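Local coordinates for protein putative rRNA methylase (Clostridium thermocellum ATCC 27405, PDB 3EEY) that binds S-adenosylmethionine and probably acts as a methyltransferase, perhaps one that modifies ribosomal RNA, at residues E46-I60 against R75-Y89. Residues are numbered along the deposited sequence; the frame is centred on the assembly and turned at random.
With SAM (S-adenosylmethionine), chain K.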
loop_
_atom_site.group_PDB
_atom_site.type_symbol
_atom_site.label_atom_id
_atom_site.label_comp_id
_atom_site.label_asym_id
_atom_site.label_seq_id
_atom_site.Cartn_x
_atom_site.Cartn_y
_atom_site.Cartn_z
ATOM N N GLU A 46 -13.180 2.070 26.537
ATOM C CA GLU A 46 -13.125 2.456 27.944
ATOM C C GLU A 46 -11.934 1.845 28.697
ATOM O O GLU A 46 -11.312 2.506 29.535
ATOM C CB GLU A 46 -14.442 2.051 28.616
ATOM C CG GLU A 46 -14.637 2.550 30.040
ATOM C CD GLU A 46 -15.609 1.687 30.832
ATOM O OE1 GLU A 46 -15.472 1.639 32.076
ATOM O OE2 GLU A 46 -16.500 1.056 30.213
ATOM N N ASN A 47 -11.624 0.589 28.383
ATOM C CA ASN A 47 -10.583 -0.158 29.082
ATOM C C ASN A 47 -9.215 -0.099 28.404
ATOM O O ASN A 47 -8.269 -0.763 28.837
ATOM C CB ASN A 47 -11.021 -1.611 29.274
ATOM C CG ASN A 47 -12.277 -1.733 30.109
ATOM O OD1 ASN A 47 -12.388 -1.138 31.183
ATOM N ND2 ASN A 47 -13.232 -2.510 29.620
ATOM N N GLY A 48 -9.115 0.700 27.346
ATOM C CA GLY A 48 -7.863 0.859 26.621
ATOM C C GLY A 48 -7.085 2.075 27.071
ATOM O O GLY A 48 -7.566 2.867 27.885
ATOM N N ARG A 49 -5.882 2.226 26.531
ATOM C CA ARG A 49 -5.004 3.331 26.900
ATOM C C ARG A 49 -4.294 3.912 25.674
ATOM O O ARG A 49 -3.770 3.178 24.851
ATOM C CB ARG A 49 -4.002 2.870 27.976
ATOM C CG ARG A 49 -2.904 3.875 28.379
ATOM C CD ARG A 49 -3.437 5.184 28.980
ATOM N NE ARG A 49 -4.452 4.958 30.009
ATOM C CZ ARG A 49 -5.084 5.917 30.678
ATOM N NH1 ARG A 49 -4.813 7.196 30.448
ATOM N NH2 ARG A 49 -5.990 5.592 31.589
ATOM N N VAL A 50 -4.305 5.236 25.566
ATOM C CA VAL A 50 -3.587 5.964 24.535
ATOM C C VAL A 50 -2.522 6.858 25.180
ATOM O O VAL A 50 -2.832 7.683 26.034
ATOM C CB VAL A 50 -4.537 6.874 23.706
ATOM C CG1 VAL A 50 -3.776 7.572 22.565
ATOM C CG2 VAL A 50 -5.723 6.094 23.174
ATOM N N PHE A 51 -1.269 6.686 24.767
ATOM C CA PHE A 51 -0.207 7.599 25.150
ATOM C C PHE A 51 0.011 8.595 24.025
ATOM O O PHE A 51 0.199 8.213 22.872
ATOM C CB PHE A 51 1.092 6.843 25.460
ATOM C CG PHE A 51 1.049 6.048 26.736
ATOM C CD1 PHE A 51 1.326 6.657 27.957
ATOM C CD2 PHE A 51 0.732 4.693 26.720
ATOM C CE1 PHE A 51 1.289 5.928 29.144
ATOM C CE2 PHE A 51 0.694 3.952 27.901
ATOM C CZ PHE A 51 0.973 4.571 29.114
ATOM N N GLY A 52 -0.038 9.874 24.363
ATOM C CA GLY A 52 0.182 10.939 23.394
ATOM C C GLY A 52 1.400 11.776 23.724
ATOM O O GLY A 52 1.657 12.067 24.886
ATOM N N PHE A 53 2.147 12.158 22.695
ATOM C CA PHE A 53 3.407 12.871 22.853
ATOM C C PHE A 53 3.451 14.095 21.961
ATOM O O PHE A 53 3.035 14.031 20.800
ATOM C CB PHE A 53 4.596 11.971 22.473
ATOM C CG PHE A 53 4.865 10.859 23.441
ATOM C CD1 PHE A 53 5.715 11.055 24.532
ATOM C CD2 PHE A 53 4.289 9.610 23.260
ATOM C CE1 PHE A 53 5.972 10.025 25.434
ATOM C CE2 PHE A 53 4.535 8.577 24.158
ATOM C CZ PHE A 53 5.370 8.790 25.252
ATOM N N ASP A 54 3.960 15.196 22.504
ATOM C CA ASP A 54 4.371 16.356 21.716
ATOM C C ASP A 54 5.345 17.204 22.529
ATOM O O ASP A 54 5.405 17.094 23.756
ATOM C CB ASP A 54 3.169 17.193 21.272
ATOM C CG ASP A 54 3.380 17.837 19.911
ATOM O OD1 ASP A 54 4.280 18.688 19.770
ATOM O OD2 ASP A 54 2.632 17.499 18.973
ATOM N N ILE A 55 6.110 18.044 21.837
ATOM C CA ILE A 55 7.114 18.894 22.476
ATOM C C ILE A 55 6.636 20.338 22.643
ATOM O O ILE A 55 7.351 21.167 23.212
ATOM C CB ILE A 55 8.481 18.869 21.721
ATOM C CG1 ILE A 55 8.327 19.335 20.269
ATOM C CG2 ILE A 55 9.112 17.485 21.792
ATOM C CD1 ILE A 55 9.639 19.575 19.549
ATOM N N GLN A 56 5.431 20.629 22.151
ATOM C CA GLN A 56 4.862 21.974 22.233
ATOM C C GLN A 56 3.712 22.038 23.232
ATOM O O GLN A 56 2.900 21.114 23.307
ATOM C CB GLN A 56 4.386 22.444 20.859
ATOM C CG GLN A 56 5.501 22.649 19.837
ATOM C CD GLN A 56 5.015 23.294 18.547
ATOM O OE1 GLN A 56 4.368 24.341 18.566
ATOM N NE2 GLN A 56 5.335 22.671 17.417
ATOM N N ASP A 57 3.661 23.135 23.992
ATOM C CA ASP A 57 2.594 23.391 24.966
ATOM C C ASP A 57 1.264 23.679 24.281
ATOM O O ASP A 57 0.202 23.325 24.801
ATOM C CB ASP A 57 2.962 24.567 25.877
ATOM C CG ASP A 57 3.968 24.191 26.948
ATOM O OD1 ASP A 57 3.724 23.222 27.699
ATOM O OD2 ASP A 57 5.003 24.882 27.049
ATOM N N LYS A 58 1.346 24.327 23.119
ATOM C CA LYS A 58 0.191 24.662 22.285
ATOM C C LYS A 58 -0.496 23.396 21.770
ATOM O O LYS A 58 -1.725 23.317 21.729
ATOM C CB LYS A 58 0.639 25.549 21.116
ATOM C CG LYS A 58 -0.475 26.036 20.204
ATOM C CD LYS A 58 0.086 26.806 19.011
ATOM C CE LYS A 58 -0.957 27.000 17.914
ATOM N NZ LYS A 58 -2.086 27.881 18.331
ATOM N N ALA A 59 0.309 22.408 21.398
ATOM C CA ALA A 59 -0.192 21.141 20.880
ATOM C C ALA A 59 -0.821 20.246 21.950
ATOM O O ALA A 59 -1.809 19.564 21.678
ATOM C CB ALA A 59 0.908 20.406 20.153
ATOM N N ILE A 60 -0.249 20.247 23.154
ATOM C CA ILE A 60 -0.802 19.493 24.286
ATOM C C ILE A 60 -2.158 20.072 24.718
ATOM O O ILE A 60 -3.090 19.322 25.012
ATOM C CB ILE A 60 0.215 19.405 25.482
ATOM C CG1 ILE A 60 1.483 18.631 25.078
ATOM C CG2 ILE A 60 -0.415 18.775 26.735
ATOM C CD1 ILE A 60 1.294 17.125 24.820
ATOM N N ARG A 75 -9.165 7.948 28.879
ATOM C CA ARG A 75 -8.196 6.917 28.574
ATOM C C ARG A 75 -6.941 7.385 27.886
ATOM O O ARG A 75 -6.178 6.598 27.434
ATOM C CB ARG A 75 -8.822 5.812 27.757
ATOM C CG ARG A 75 -9.710 4.920 28.533
ATOM C CD ARG A 75 -9.286 4.851 29.969
ATOM N NE ARG A 75 -8.603 3.617 30.247
ATOM C CZ ARG A 75 -8.374 3.156 31.452
ATOM N NH1 ARG A 75 -7.744 2.015 31.606
ATOM N NH2 ARG A 75 -8.780 3.837 32.502
ATOM N N VAL A 76 -6.723 8.671 27.840
ATOM C CA VAL A 76 -5.519 9.247 27.221
ATOM C C VAL A 76 -4.536 9.848 28.237
ATOM O O VAL A 76 -4.917 10.668 29.068
ATOM C CB VAL A 76 -5.889 10.313 26.151
ATOM C CG1 VAL A 76 -4.650 10.811 25.422
ATOM C CG2 VAL A 76 -6.890 9.749 25.153
ATOM N N THR A 77 -3.273 9.430 28.159
ATOM C CA THR A 77 -2.187 10.042 28.925
ATOM C C THR A 77 -1.340 10.933 28.009
ATOM O O THR A 77 -0.596 10.445 27.152
ATOM C CB THR A 77 -1.292 8.971 29.588
ATOM O OG1 THR A 77 -2.100 8.084 30.368
ATOM C CG2 THR A 77 -0.247 9.606 30.476
ATOM N N LEU A 78 -1.464 12.243 28.188
ATOM C CA LEU A 78 -0.710 13.204 27.386
ATOM C C LEU A 78 0.594 13.583 28.067
ATOM O O LEU A 78 0.608 13.967 29.239
ATOM C CB LEU A 78 -1.542 14.459 27.099
ATOM C CG LEU A 78 -2.759 14.307 26.179
ATOM C CD1 LEU A 78 -3.507 15.622 26.072
ATOM C CD2 LEU A 78 -2.355 13.808 24.800
ATOM N N ILE A 79 1.687 13.473 27.316
ATOM C CA ILE A 79 3.035 13.664 27.838
ATOM C C ILE A 79 3.732 14.750 27.032
ATOM O O ILE A 79 3.819 14.660 25.807
ATOM C CB ILE A 79 3.837 12.336 27.789
ATOM C CG1 ILE A 79 3.258 11.331 28.795
ATOM C CG2 ILE A 79 5.300 12.572 28.086
ATOM C CD1 ILE A 79 3.292 9.901 28.328
ATOM N N LYS A 80 4.202 15.792 27.715
ATOM C CA LYS A 80 4.966 16.834 27.053
ATOM C C LYS A 80 6.452 16.468 27.073
ATOM O O LYS A 80 7.249 17.014 27.843
ATOM C CB LYS A 80 4.713 18.212 27.672
ATOM C CG LYS A 80 5.147 19.367 26.771
ATOM C CD LYS A 80 5.792 20.481 27.575
ATOM C CE LYS A 80 6.549 21.436 26.674
ATOM N NZ LYS A 80 7.295 22.460 27.454
ATOM N N ASP A 81 6.802 15.515 26.221
ATOM C CA ASP A 81 8.183 15.108 26.009
ATOM C C ASP A 81 8.314 14.610 24.574
ATOM O O ASP A 81 7.314 14.328 23.913
ATOM C CB ASP A 81 8.571 14.004 27.000
ATOM C CG ASP A 81 10.080 13.888 27.214
ATOM O OD1 ASP A 81 10.863 14.625 26.570
ATOM O OD2 ASP A 81 10.480 13.042 28.041
ATOM N N GLY A 82 9.547 14.516 24.088
ATOM C CA GLY A 82 9.805 13.962 22.770
ATOM C C GLY A 82 9.448 12.495 22.688
ATOM O O GLY A 82 9.553 11.778 23.676
ATOM N N HIS A 83 9.015 12.058 21.508
ATOM C CA HIS A 83 8.657 10.665 21.260
ATOM C C HIS A 83 9.861 9.733 21.321
ATOM O O HIS A 83 9.703 8.538 21.558
ATOM C CB HIS A 83 7.881 10.479 19.938
ATOM C CG HIS A 83 8.432 11.244 18.768
ATOM N ND1 HIS A 83 7.617 11.832 17.827
ATOM C CD2 HIS A 83 9.704 11.511 18.378
ATOM C CE1 HIS A 83 8.360 12.424 16.906
ATOM N NE2 HIS A 83 9.631 12.247 17.219
ATOM N N GLN A 84 11.056 10.288 21.121
ATOM C CA GLN A 84 12.311 9.550 21.318
ATOM C C GLN A 84 12.490 9.029 22.750
ATOM O O GLN A 84 13.282 8.123 22.984
ATOM C CB GLN A 84 13.519 10.402 20.897
ATOM C CG GLN A 84 13.820 11.612 21.773
ATOM C CD GLN A 84 13.106 12.874 21.320
ATOM O OE1 GLN A 84 12.075 12.819 20.650
ATOM N NE2 GLN A 84 13.652 14.020 21.693
ATOM N N ASN A 85 11.729 9.592 23.690
ATOM C CA ASN A 85 11.793 9.204 25.095
ATOM C C ASN A 85 10.584 8.389 25.547
ATOM O O ASN A 85 10.311 8.322 26.747
ATOM C CB ASN A 85 11.915 10.447 25.986
ATOM C CG ASN A 85 13.142 11.283 25.680
ATOM O OD1 ASN A 85 14.255 10.766 25.553
ATOM N ND2 ASN A 85 12.948 12.594 25.583
ATOM N N MET A 86 9.875 7.770 24.597
ATOM C CA MET A 86 8.610 7.078 24.885
ATOM C C MET A 86 8.762 5.871 25.816
ATOM O O MET A 86 7.809 5.479 26.497
ATOM C CB MET A 86 7.815 6.733 23.596
ATOM C CG MET A 86 8.289 5.522 22.782
ATOM S SD MET A 86 7.176 4.950 21.466
ATOM C CE MET A 86 7.123 6.416 20.437
ATOM N N ASP A 87 9.969 5.308 25.859
ATOM C CA ASP A 87 10.279 4.145 26.701
ATOM C C ASP A 87 10.342 4.464 28.201
ATOM O O ASP A 87 10.239 3.564 29.036
ATOM C CB ASP A 87 11.588 3.487 26.245
ATOM C CG ASP A 87 12.772 4.444 26.261
ATOM O OD1 ASP A 87 12.598 5.650 25.979
ATOM O OD2 ASP A 87 13.894 3.985 26.544
ATOM N N LYS A 88 10.508 5.743 28.531
ATOM C CA LYS A 88 10.497 6.216 29.921
ATOM C C LYS A 88 9.096 6.214 30.543
ATOM O O LYS A 88 8.954 6.265 31.766
ATOM C CB LYS A 88 11.088 7.627 30.012
ATOM C CG LYS A 88 12.571 7.704 29.693
ATOM C CD LYS A 88 13.081 9.129 29.688
ATOM C CE LYS A 88 14.530 9.157 29.249
ATOM N NZ LYS A 88 15.030 10.537 29.013
ATOM N N TYR A 89 8.068 6.149 29.700
ATOM C CA TYR A 89 6.702 6.330 30.155
ATOM C C TYR A 89 5.863 5.085 29.943
ATOM O O TYR A 89 4.813 4.919 30.564
ATOM C CB TYR A 89 6.070 7.515 29.430
ATOM C CG TYR A 89 6.816 8.817 29.598
ATOM C CD1 TYR A 89 6.526 9.678 30.660
ATOM C CD2 TYR A 89 7.797 9.203 28.684
ATOM C CE1 TYR A 89 7.208 10.891 30.812
ATOM C CE2 TYR A 89 8.485 10.410 28.828
ATOM C CZ TYR A 89 8.185 11.243 29.896
ATOM O OH TYR A 89 8.847 12.437 30.037
HETATM N N SAM K . -1.202 13.887 14.055
HETATM C CA SAM K . -1.138 15.378 14.171
HETATM C C SAM K . -2.523 16.024 14.076
HETATM O O SAM K . -2.673 17.220 13.800
HETATM O OXT SAM K . -3.532 15.354 14.291
HETATM C CB SAM K . -0.156 15.953 13.157
HETATM C CG SAM K . 1.284 15.928 13.661
HETATM S SD SAM K . 2.285 17.321 13.072
HETATM C CE SAM K . 2.513 16.849 11.335
HETATM C "C5'" SAM K . 3.881 16.921 13.833
HETATM C "C4'" SAM K . 3.831 17.150 15.347
HETATM O "O4'" SAM K . 4.903 16.496 16.000
HETATM C "C3'" SAM K . 3.918 18.630 15.715
HETATM O "O3'" SAM K . 2.849 18.938 16.580
HETATM C "C2'" SAM K . 5.252 18.778 16.422
HETATM O "O2'" SAM K . 5.232 19.750 17.450
HETATM C "C1'" SAM K . 5.460 17.368 16.964
HETATM N N9 SAM K . 6.874 17.034 17.229
HETATM C C8 SAM K . 8.006 17.577 16.669
HETATM N N7 SAM K . 9.086 16.966 17.217
HETATM C C5 SAM K . 8.651 16.047 18.114
HETATM C C6 SAM K . 9.303 15.151 18.955
HETATM N N6 SAM K . 10.630 15.058 18.990
HETATM N N1 SAM K . 8.549 14.343 19.776
HETATM C C2 SAM K . 7.172 14.399 19.785
HETATM N N3 SAM K . 6.537 15.277 18.944
HETATM C C4 SAM K . 7.262 16.087 18.130
#
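Phe53 packs tightly against Ile79, Met86 and Tyr89. Its ring lies alongside Ile79, both side chains pointing the same way, with Phe53 CE1 3.7 Å from Ile79 CG2, while Met86 crosses the far end of the ring and sets its CB 3.6 Å from Phe53 CZ. The Phe53 edge is turned toward the face of Tyr89 in an offset edge-to-face pair, planes 68° apart. Tyr89 OH donates to Asp81 OD2 (2.6 Å). Asp81 OD1 is gripped from one face of its carboxylate by Gly82 N and Asn85 ND2, which probably helps to fix the turn that follows. Beneath these rings strands 49-53 and 76-79 run parallel, Val50 N, Thr77 N, Gly52 N and Ile79 N bonding in turn to Arg75 O, Val50 O, Thr77 O and Gly52 O. With helix 57-69 they form a beta-alpha-beta unit of the Rossmann-like methyltransferase fold, 76-79 being an edge strand of the sheet within this chain.

Beyond the paired strands the two segments hold S-adenosylmethionine. Asp54 takes both ribose hydroxyls, OD1 from O2' and OD2 from O3', and Gln56 NE2 donates to O2'. Ile55 packs against the adenine, whose N1 accepts from His83 N (2.9 Å) and whose N6 donates to Gln84 OE1. With CG between its backbone N and carbonyl carbon (chi1 44°), His83 lays a ring face over N1, and its ND1 bonds to Ala29 O.

The solvent side is looser: Lys80 NZ makes a long, weak salt bridge to the poorly ordered Asp57 OD2 (3.4 Å), and Arg49 NH1 reaches Thr77 OG1 by a weak, bent bond (121°). Arg49 NH2 sits over one face of the Arg75 guanidinium, a like-charge approach. Firmer at this partly exposed end is Arg75 NE to Gly48 O (2.7 Å), nearly within the guanidinium plane.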